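Local coordinates for LbaCas13a H328A (C2c2) (Lachnospiraceae bacterium NK4A179, PDB 5WLH), which binds and probably processes precursor CRISPR RNA and, as a guide-directed type VI effector, is expected to cleave target RNA, at residues 1178-1191 and 1201-1215. Numbering follows the deposited sequence.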
ATOM      1  N   ALA A1178     -13.689  -9.942 -21.076  1.00 19.42           N
ATOM      2  CA  ALA A1178     -15.067 -10.145 -20.667  1.00 22.31           C
ATOM      3  C   ALA A1178     -15.148 -10.966 -19.391  1.00 18.13           C
ATOM      4  O   ALA A1178     -16.110 -10.833 -18.638  1.00 22.29           O
ATOM      5  CB  ALA A1178     -15.873 -10.803 -21.787  1.00 21.17           C
ATOM      6  N   MET A1179     -14.170 -11.843 -19.137  1.00 18.46           N
ATOM      7  CA  MET A1179     -14.230 -12.613 -17.902  1.00 21.58           C
ATOM      8  C   MET A1179     -14.170 -11.721 -16.675  1.00 20.61           C
ATOM      9  O   MET A1179     -14.645 -12.110 -15.609  1.00 22.67           O
ATOM     10  CB  MET A1179     -13.085 -13.623 -17.835  1.00 24.05           C
ATOM     11  CG  MET A1179     -13.204 -14.740 -18.830  1.00 22.46           C
ATOM     12  SD  MET A1179     -11.989 -16.037 -18.441  1.00 24.61           S
ATOM     13  CE  MET A1179     -10.524 -15.355 -19.186  1.00 23.97           C
ATOM     14  N   TYR A1180     -13.561 -10.544 -16.794  1.00 21.82           N
ATOM     15  CA  TYR A1180     -13.256  -9.727 -15.633  1.00 19.14           C
ATOM     16  C   TYR A1180     -14.066  -8.446 -15.540  1.00 20.60           C
ATOM     17  O   TYR A1180     -13.882  -7.689 -14.576  1.00 21.02           O
ATOM     18  CB  TYR A1180     -11.769  -9.368 -15.642  1.00 20.59           C
ATOM     19  CG  TYR A1180     -10.902 -10.604 -15.618  1.00 20.75           C
ATOM     20  CD1 TYR A1180     -10.681 -11.285 -14.433  1.00 22.23           C
ATOM     21  CD2 TYR A1180     -10.319 -11.088 -16.777  1.00 20.77           C
ATOM     22  CE1 TYR A1180      -9.885 -12.424 -14.399  1.00 22.85           C
ATOM     23  CE2 TYR A1180      -9.522 -12.236 -16.760  1.00 21.39           C
ATOM     24  CZ  TYR A1180      -9.312 -12.893 -15.563  1.00 25.61           C
ATOM     25  OH  TYR A1180      -8.538 -14.031 -15.538  1.00 24.51           O
ATOM     26  N   ILE A1181     -14.917  -8.154 -16.513  1.00 18.81           N
ATOM     27  CA  ILE A1181     -15.636  -6.880 -16.555  1.00 21.43           C
ATOM     28  C   ILE A1181     -17.126  -7.162 -16.449  1.00 24.95           C
ATOM     29  O   ILE A1181     -17.713  -7.804 -17.332  1.00 25.54           O
ATOM     30  CB  ILE A1181     -15.312  -6.075 -17.814  1.00 26.66           C
ATOM     31  CG1 ILE A1181     -13.847  -5.653 -17.806  1.00 28.65           C
ATOM     32  CG2 ILE A1181     -16.202  -4.823 -17.902  1.00 28.79           C
ATOM     33  CD1 ILE A1181     -13.366  -5.181 -19.178  1.00 27.95           C
ATOM     34  N   ASN A1182     -17.721  -6.715 -15.347  1.00 24.29           N
ATOM     35  CA  ASN A1182     -19.157  -6.820 -15.134  1.00 21.88           C
ATOM     36  C   ASN A1182     -19.868  -6.019 -16.204  1.00 27.01           C
ATOM     37  O   ASN A1182     -19.638  -4.815 -16.329  1.00 29.31           O
ATOM     38  CB  ASN A1182     -19.506  -6.285 -13.744  1.00 25.65           C
ATOM     39  CG  ASN A1182     -20.858  -6.747 -13.238  1.00 26.93           C
ATOM     40  OD1 ASN A1182     -21.721  -7.193 -14.006  1.00 25.56           O
ATOM     41  ND2 ASN A1182     -21.050  -6.646 -11.926  1.00 24.04           N
ATOM     42  N   GLY A1183     -20.714  -6.687 -16.989  1.00 22.80           N
ATOM     43  CA  GLY A1183     -21.450  -6.026 -18.044  1.00 25.93           C
ATOM     44  C   GLY A1183     -20.922  -6.283 -19.439  1.00 25.92           C
ATOM     45  O   GLY A1183     -21.551  -5.853 -20.406  1.00 28.54           O
ATOM     46  N   LEU A1184     -19.784  -6.955 -19.574  1.00 21.11           N
ATOM     47  CA  LEU A1184     -19.231  -7.238 -20.885  1.00 20.88           C
ATOM     48  C   LEU A1184     -19.664  -8.635 -21.303  1.00 22.05           C
ATOM     49  O   LEU A1184     -19.271  -9.616 -20.648  1.00 22.16           O
ATOM     50  CB  LEU A1184     -17.702  -7.135 -20.848  1.00 23.91           C
ATOM     51  CG  LEU A1184     -16.933  -7.056 -22.159  1.00 28.09           C
ATOM     52  CD1 LEU A1184     -17.497  -5.965 -23.097  1.00 29.27           C
ATOM     53  CD2 LEU A1184     -15.453  -6.792 -21.846  1.00 30.63           C
ATOM     54  N   PRO A1185     -20.472  -8.777 -22.353  1.00 22.12           N
ATOM     55  CA  PRO A1185     -20.936 -10.112 -22.773  1.00 23.89           C
ATOM     56  C   PRO A1185     -19.800 -11.040 -23.173  1.00 21.51           C
ATOM     57  O   PRO A1185     -18.784 -10.618 -23.731  1.00 22.40           O
ATOM     58  CB  PRO A1185     -21.819  -9.801 -23.986  1.00 26.19           C
ATOM     59  CG  PRO A1185     -22.323  -8.409 -23.737  1.00 27.70           C
ATOM     60  CD  PRO A1185     -21.169  -7.697 -23.077  1.00 22.36           C
ATOM     61  N   LEU A1186     -20.026 -12.337 -22.965  1.00 22.60           N
ATOM     62  CA  LEU A1186     -19.107 -13.363 -23.423  1.00 22.03           C
ATOM     63  C   LEU A1186     -19.849 -14.258 -24.416  1.00 23.55           C
ATOM     64  O   LEU A1186     -21.042 -14.535 -24.235  1.00 21.32           O
ATOM     65  CB  LEU A1186     -18.574 -14.170 -22.245  1.00 27.03           C
ATOM     66  CG  LEU A1186     -17.215 -14.836 -22.449  1.00 32.91           C
ATOM     67  CD1 LEU A1186     -16.401 -14.772 -21.168  1.00 32.76           C
ATOM     68  CD2 LEU A1186     -17.415 -16.279 -22.898  1.00 34.85           C
ATOM     69  N   TYR A1187     -19.158 -14.645 -25.482  1.00 24.20           N
ATOM     70  CA  TYR A1187     -19.710 -15.505 -26.528  1.00 21.63           C
ATOM     71  C   TYR A1187     -19.234 -16.921 -26.270  1.00 27.51           C
ATOM     72  O   TYR A1187     -18.044 -17.140 -26.033  1.00 26.15           O
ATOM     73  CB  TYR A1187     -19.258 -15.055 -27.914  1.00 19.49           C
ATOM     74  CG  TYR A1187     -19.698 -13.657 -28.240  1.00 24.79           C
ATOM     75  CD1 TYR A1187     -18.963 -12.566 -27.803  1.00 23.49           C
ATOM     76  CD2 TYR A1187     -20.867 -13.424 -28.945  1.00 24.16           C
ATOM     77  CE1 TYR A1187     -19.363 -11.284 -28.080  1.00 22.05           C
ATOM     78  CE2 TYR A1187     -21.284 -12.139 -29.236  1.00 21.90           C
ATOM     79  CZ  TYR A1187     -20.532 -11.065 -28.781  1.00 24.05           C
ATOM     80  OH  TYR A1187     -20.923  -9.775 -29.034  1.00 25.88           O
ATOM     81  N   TYR A1188     -20.155 -17.877 -26.300  1.00 23.79           N
ATOM     82  CA  TYR A1188     -19.768 -19.237 -25.947  1.00 23.76           C
ATOM     83  C   TYR A1188     -20.828 -20.191 -26.466  1.00 25.70           C
ATOM     84  O   TYR A1188     -21.907 -19.776 -26.893  1.00 23.84           O
ATOM     85  CB  TYR A1188     -19.607 -19.414 -24.437  1.00 23.99           C
ATOM     86  CG  TYR A1188     -20.859 -19.150 -23.654  1.00 27.35           C
ATOM     87  CD1 TYR A1188     -21.243 -17.847 -23.326  1.00 29.81           C
ATOM     88  CD2 TYR A1188     -21.666 -20.198 -23.238  1.00 22.13           C
ATOM     89  CE1 TYR A1188     -22.402 -17.612 -22.620  1.00 27.03           C
ATOM     90  CE2 TYR A1188     -22.808 -19.976 -22.514  1.00 27.02           C
ATOM     91  CZ  TYR A1188     -23.179 -18.674 -22.215  1.00 30.59           C
ATOM     92  OH  TYR A1188     -24.339 -18.453 -21.502  1.00 35.23           O
ATOM     93  N   VAL A1189     -20.507 -21.479 -26.414  1.00 26.64           N
ATOM     94  CA  VAL A1189     -21.458 -22.520 -26.789  1.00 24.55           C
ATOM     95  C   VAL A1189     -22.097 -23.012 -25.504  1.00 23.62           C
ATOM     96  O   VAL A1189     -21.413 -23.524 -24.599  1.00 25.58           O
ATOM     97  CB  VAL A1189     -20.787 -23.657 -27.574  1.00 26.39           C
ATOM     98  CG1 VAL A1189     -21.827 -24.753 -27.901  1.00 27.14           C
ATOM     99  CG2 VAL A1189     -20.202 -23.117 -28.848  1.00 25.43           C
ATOM    100  N   ASP A1190     -23.407 -22.817 -25.410  1.00 23.73           N
ATOM    101  CA  ASP A1190     -24.122 -23.100 -24.181  1.00 25.21           C
ATOM    102  C   ASP A1190     -24.101 -24.589 -23.865  1.00 30.46           C
ATOM    103  O   ASP A1190     -24.187 -25.431 -24.761  1.00 30.36           O
ATOM    104  CB  ASP A1190     -25.564 -22.616 -24.281  1.00 29.33           C
ATOM    105  CG  ASP A1190     -26.366 -22.982 -23.066  1.00 36.72           C
ATOM    106  OD1 ASP A1190     -26.073 -22.425 -21.986  1.00 37.88           O
ATOM    107  OD2 ASP A1190     -27.270 -23.841 -23.181  1.00 40.76           O
ATOM    108  N   LYS A1191     -24.005 -24.892 -22.569  1.00 37.64           N
ATOM    109  CA  LYS A1191     -23.936 -26.267 -22.100  1.00 44.09           C
ATOM    110  C   LYS A1191     -25.133 -27.077 -22.592  1.00 41.68           C
ATOM    111  O   LYS A1191     -24.977 -28.167 -23.149  1.00 44.27           O
ATOM    112  CB  LYS A1191     -23.885 -26.281 -20.566  1.00 51.13           C
ATOM    113  CG  LYS A1191     -22.648 -25.627 -19.891  1.00 57.62           C
ATOM    114  CD  LYS A1191     -22.591 -24.064 -19.888  1.00 60.30           C
ATOM    115  CE  LYS A1191     -21.633 -23.635 -18.761  1.00 59.63           C
ATOM    116  NZ  LYS A1191     -20.980 -22.333 -18.896  1.00 47.97           N
ATOM    117  N   GLY A1201     -23.469 -10.447 -19.988  1.00 25.19           N
ATOM    118  CA  GLY A1201     -22.260  -9.883 -19.432  1.00 24.83           C
ATOM    119  C   GLY A1201     -22.284  -9.664 -17.942  1.00 25.60           C
ATOM    120  O   GLY A1201     -21.238  -9.333 -17.366  1.00 26.30           O
ATOM    121  N   LYS A1202     -23.432  -9.840 -17.290  1.00 25.04           N
ATOM    122  CA  LYS A1202     -23.565  -9.566 -15.870  1.00 23.45           C
ATOM    123  C   LYS A1202     -23.394 -10.811 -15.014  1.00 25.20           C
ATOM    124  O   LYS A1202     -23.448 -10.722 -13.786  1.00 28.73           O
ATOM    125  CB  LYS A1202     -24.918  -8.909 -15.593  1.00 27.80           C
ATOM    126  CG  LYS A1202     -25.149  -7.652 -16.417  1.00 35.79           C
ATOM    127  CD  LYS A1202     -26.548  -7.080 -16.201  1.00 43.02           C
ATOM    128  CE  LYS A1202     -26.691  -5.728 -16.898  1.00 45.97           C
ATOM    129  NZ  LYS A1202     -28.051  -5.526 -17.476  1.00 49.23           N
ATOM    130  N   GLU A1203     -23.175 -11.966 -15.626  1.00 23.63           N
ATOM    131  CA  GLU A1203     -22.963 -13.171 -14.848  1.00 22.45           C
ATOM    132  C   GLU A1203     -21.642 -13.076 -14.074  1.00 26.05           C
ATOM    133  O   GLU A1203     -20.800 -12.208 -14.329  1.00 25.62           O
ATOM    134  CB  GLU A1203     -22.992 -14.404 -15.756  1.00 22.19           C
ATOM    135  CG  GLU A1203     -21.869 -14.478 -16.785  1.00 23.23           C
ATOM    136  CD  GLU A1203     -22.141 -13.714 -18.077  1.00 24.90           C
ATOM    137  OE1 GLU A1203     -23.014 -12.807 -18.123  1.00 24.58           O
ATOM    138  OE2 GLU A1203     -21.456 -14.012 -19.070  1.00 27.30           O
ATOM    139  N   SER A1204     -21.493 -13.962 -13.092  1.00 24.23           N
ATOM    140  CA  SER A1204     -20.369 -13.912 -12.160  1.00 27.07           C
ATOM    141  C   SER A1204     -19.047 -14.207 -12.857  1.00 26.78           C
ATOM    142  O   SER A1204     -18.996 -14.774 -13.952  1.00 22.07           O
ATOM    143  CB  SER A1204     -20.564 -14.920 -11.033  1.00 27.13           C
ATOM    144  OG  SER A1204     -20.472 -16.254 -11.522  1.00 30.13           O
ATOM    145  N   THR A1205     -17.951 -13.827 -12.197  1.00 24.17           N
ATOM    146  CA  THR A1205     -16.646 -14.216 -12.726  1.00 25.83           C
ATOM    147  C   THR A1205     -16.569 -15.727 -12.908  1.00 26.52           C
ATOM    148  O   THR A1205     -16.121 -16.210 -13.956  1.00 23.95           O
ATOM    149  CB  THR A1205     -15.534 -13.709 -11.805  1.00 29.79           C
ATOM    150  OG1 THR A1205     -15.671 -12.291 -11.652  1.00 27.06           O
ATOM    151  CG2 THR A1205     -14.179 -14.001 -12.401  1.00 30.82           C
ATOM    152  N   GLY A1206     -17.054 -16.489 -11.925  1.00 27.09           N
ATOM    153  CA  GLY A1206     -17.023 -17.939 -12.047  1.00 32.06           C
ATOM    154  C   GLY A1206     -17.808 -18.443 -13.244  1.00 28.79           C
ATOM    155  O   GLY A1206     -17.369 -19.359 -13.948  1.00 26.17           O
ATOM    156  N   ALA A1207     -18.982 -17.855 -13.491  1.00 23.04           N
ATOM    157  CA  ALA A1207     -19.757 -18.249 -14.658  1.00 26.18           C
ATOM    158  C   ALA A1207     -19.013 -17.892 -15.926  1.00 27.01           C
ATOM    159  O   ALA A1207     -18.995 -18.668 -16.890  1.00 23.92           O
ATOM    160  CB  ALA A1207     -21.129 -17.572 -14.647  1.00 29.83           C
ATOM    161  N   LYS A1208     -18.389 -16.714 -15.940  1.00 23.32           N
ATOM    162  CA  LYS A1208     -17.682 -16.275 -17.130  1.00 21.43           C
ATOM    163  C   LYS A1208     -16.504 -17.180 -17.434  1.00 20.03           C
ATOM    164  O   LYS A1208     -16.203 -17.436 -18.599  1.00 21.27           O
ATOM    165  CB  LYS A1208     -17.223 -14.836 -16.959  1.00 25.68           C
ATOM    166  CG  LYS A1208     -18.405 -13.910 -17.157  1.00 30.02           C
ATOM    167  CD  LYS A1208     -18.041 -12.510 -17.064  1.00 33.71           C
ATOM    168  CE  LYS A1208     -19.121 -11.671 -17.699  1.00 30.37           C
ATOM    169  NZ  LYS A1208     -18.652 -10.275 -17.646  1.00 24.27           N
ATOM    170  N   ILE A1209     -15.789 -17.632 -16.403  1.00 23.27           N
ATOM    171  CA  ILE A1209     -14.692 -18.550 -16.661  1.00 21.64           C
ATOM    172  C   ILE A1209     -15.217 -19.830 -17.292  1.00 22.04           C
ATOM    173  O   ILE A1209     -14.640 -20.341 -18.257  1.00 24.94           O
ATOM    174  CB  ILE A1209     -13.925 -18.831 -15.367  1.00 23.97           C
ATOM    175  CG1 ILE A1209     -13.216 -17.543 -14.950  1.00 20.50           C
ATOM    176  CG2 ILE A1209     -12.952 -20.002 -15.575  1.00 28.53           C
ATOM    177  CD1 ILE A1209     -12.452 -17.671 -13.638  1.00 26.92           C
ATOM    178  N   GLY A1210     -16.314 -20.366 -16.754  1.00 24.93           N
ATOM    179  CA  GLY A1210     -16.947 -21.517 -17.388  1.00 27.66           C
ATOM    180  C   GLY A1210     -17.310 -21.250 -18.836  1.00 28.65           C
ATOM    181  O   GLY A1210     -17.049 -22.070 -19.720  1.00 27.45           O
ATOM    182  N   GLU A1211     -17.893 -20.086 -19.104  1.00 27.92           N
ATOM    183  CA  GLU A1211     -18.261 -19.760 -20.473  1.00 24.18           C
ATOM    184  C   GLU A1211     -17.033 -19.634 -21.360  1.00 23.56           C
ATOM    185  O   GLU A1211     -17.047 -20.061 -22.521  1.00 26.18           O
ATOM    186  CB  GLU A1211     -19.079 -18.474 -20.485  1.00 22.64           C
ATOM    187  CG  GLU A1211     -20.392 -18.632 -19.780  1.00 23.68           C
ATOM    188  CD  GLU A1211     -21.003 -17.308 -19.395  1.00 25.24           C
ATOM    189  OE1 GLU A1211     -20.334 -16.264 -19.575  1.00 23.46           O
ATOM    190  OE2 GLU A1211     -22.150 -17.317 -18.905  1.00 26.99           O
ATOM    191  N   PHE A1212     -15.954 -19.048 -20.833  1.00 23.30           N
ATOM    192  CA  PHE A1212     -14.723 -18.950 -21.604  1.00 25.95           C
ATOM    193  C   PHE A1212     -14.225 -20.325 -22.009  1.00 24.49           C
ATOM    194  O   PHE A1212     -13.803 -20.528 -23.155  1.00 25.24           O
ATOM    195  CB  PHE A1212     -13.648 -18.240 -20.791  1.00 25.78           C
ATOM    196  CG  PHE A1212     -12.392 -18.015 -21.544  1.00 24.02           C
ATOM    197  CD1 PHE A1212     -11.404 -19.012 -21.604  1.00 21.19           C
ATOM    198  CD2 PHE A1212     -12.180 -16.825 -22.200  1.00 19.89           C
ATOM    199  CE1 PHE A1212     -10.243 -18.798 -22.301  1.00 24.04           C
ATOM    200  CE2 PHE A1212     -11.011 -16.608 -22.906  1.00 23.70           C
ATOM    201  CZ  PHE A1212     -10.034 -17.596 -22.949  1.00 25.35           C
ATOM    202  N   TYR A1213     -14.244 -21.266 -21.068  1.00 24.77           N
ATOM    203  CA  TYR A1213     -13.882 -22.644 -21.376  1.00 27.12           C
ATOM    204  C   TYR A1213     -14.715 -23.189 -22.530  1.00 28.39           C
ATOM    205  O   TYR A1213     -14.188 -23.869 -23.411  1.00 26.12           O
ATOM    206  CB  TYR A1213     -14.046 -23.509 -20.130  1.00 29.73           C
ATOM    207  CG  TYR A1213     -12.801 -23.574 -19.261  1.00 34.30           C
ATOM    208  CD1 TYR A1213     -12.470 -22.529 -18.393  1.00 33.70           C
ATOM    209  CD2 TYR A1213     -11.950 -24.681 -19.308  1.00 32.85           C
ATOM    210  CE1 TYR A1213     -11.332 -22.590 -17.589  1.00 30.43           C
ATOM    211  CE2 TYR A1213     -10.807 -24.743 -18.514  1.00 33.62           C
ATOM    212  CZ  TYR A1213     -10.505 -23.697 -17.656  1.00 32.68           C
ATOM    213  OH  TYR A1213      -9.369 -23.754 -16.872  1.00 36.27           O
ATOM    214  N   ARG A1214     -16.015 -22.875 -22.560  1.00 26.82           N
ATOM    215  CA  ARG A1214     -16.874 -23.347 -23.642  1.00 28.86           C
ATOM    216  C   ARG A1214     -16.659 -22.573 -24.935  1.00 31.53           C
ATOM    217  O   ARG A1214     -16.934 -23.103 -26.016  1.00 34.02           O
ATOM    218  CB  ARG A1214     -18.348 -23.293 -23.222  1.00 28.25           C
ATOM    219  CG  ARG A1214     -18.579 -24.033 -21.918  1.00 35.92           C
ATOM    220  CD  ARG A1214     -19.240 -25.394 -22.108  1.00 46.95           C
ATOM    221  NE  ARG A1214     -20.182 -25.427 -23.221  1.00 59.31           N
ATOM    222  CZ  ARG A1214     -20.168 -26.326 -24.201  1.00 63.61           C
ATOM    223  NH1 ARG A1214     -19.244 -27.274 -24.248  1.00 65.93           N
ATOM    224  NH2 ARG A1214     -21.082 -26.263 -25.152  1.00 63.98           N
ATOM    225  N   TYR A1215     -16.150 -21.347 -24.851  1.00 24.34           N
ATOM    226  CA  TYR A1215     -15.666 -20.651 -26.032  1.00 21.49           C
ATOM    227  C   TYR A1215     -14.414 -21.315 -26.583  1.00 26.15           C
ATOM    228  O   TYR A1215     -14.321 -21.606 -27.779  1.00 24.34           O
ATOM    229  CB  TYR A1215     -15.386 -19.185 -25.691  1.00 24.13           C
ATOM    230  CG  TYR A1215     -14.326 -18.524 -26.547  1.00 24.67           C
ATOM    231  CD1 TYR A1215     -14.539 -18.288 -27.900  1.00 18.75           C
ATOM    232  CD2 TYR A1215     -13.118 -18.104 -25.992  1.00 26.05           C
ATOM    233  CE1 TYR A1215     -13.595 -17.683 -28.671  1.00 20.96           C
ATOM    234  CE2 TYR A1215     -12.163 -17.496 -26.755  1.00 24.29           C
ATOM    235  CZ  TYR A1215     -12.396 -17.280 -28.090  1.00 20.36           C
ATOM    236  OH  TYR A1215     -11.438 -16.671 -28.852  1.00 23.41           O
TER
HETATM  237  O   HOH W   1     -16.190 -10.688 -13.822  1.00 36.15           O
HETATM  238  O   HOH W   2     -23.371 -19.585 -18.347  1.00 44.61           O
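Lys1208 runs straight out from its helix, every torsion beyond CG near 180°, and this carries NZ into a ring of backbone carbonyls; Tyr1188 has CG between its backbone N and carbonyl carbon (chi1 61°), which lays its ring flat on Glu1211. Lys1208 NZ donates to Ala1178 O at 2.8 Å, nearly along the C=O axis, and to Leu1184 O at 3.1 Å, as well as to Gly1201 O in its own segment. Gly1201 O takes a second bond from Gly1183 N (2.7 Å), the two donors arriving from opposite faces of its plane. Shortened to an alanine here, the side chain would probably leave Ala1178 O and Leu1184 O without their shared donor and Gly1201 O with one bond fewer, the type II turn 1181-1184 then relying on the bond from Gly1183 N.

The fold here is a two-stranded antiparallel hairpin, 1187-1189 with 1196-1198, connecting helix 1171-1180 to helix 1205-1216 in the chain; Ser1204 N-caps the latter, and strand 1187-1189 lies at 68° to the helical segment 1205-1215. Glu1211 CG sits over the centre of the Tyr1188 ring, a CH-pi contact at 3.6 Å from the centroid, and the carboxylate stacks only 8° from the ring plane. Leu1186 CD2 meets Glu1211 CB, the two side chains crossing at a slant. Between the helices, Met1179 CE lies over one face of the Phe1212 ring, a CH-pi contact, with SD oblique to the same ring, the Met-aromatic contact, and touching Phe1212 CB at 3.6 Å. At the far end of the hairpin strand, Arg1214 gives NE to Val1189 O at 2.7 Å, with weak bonds from NH2 to Val1189 O and Asp1190 O.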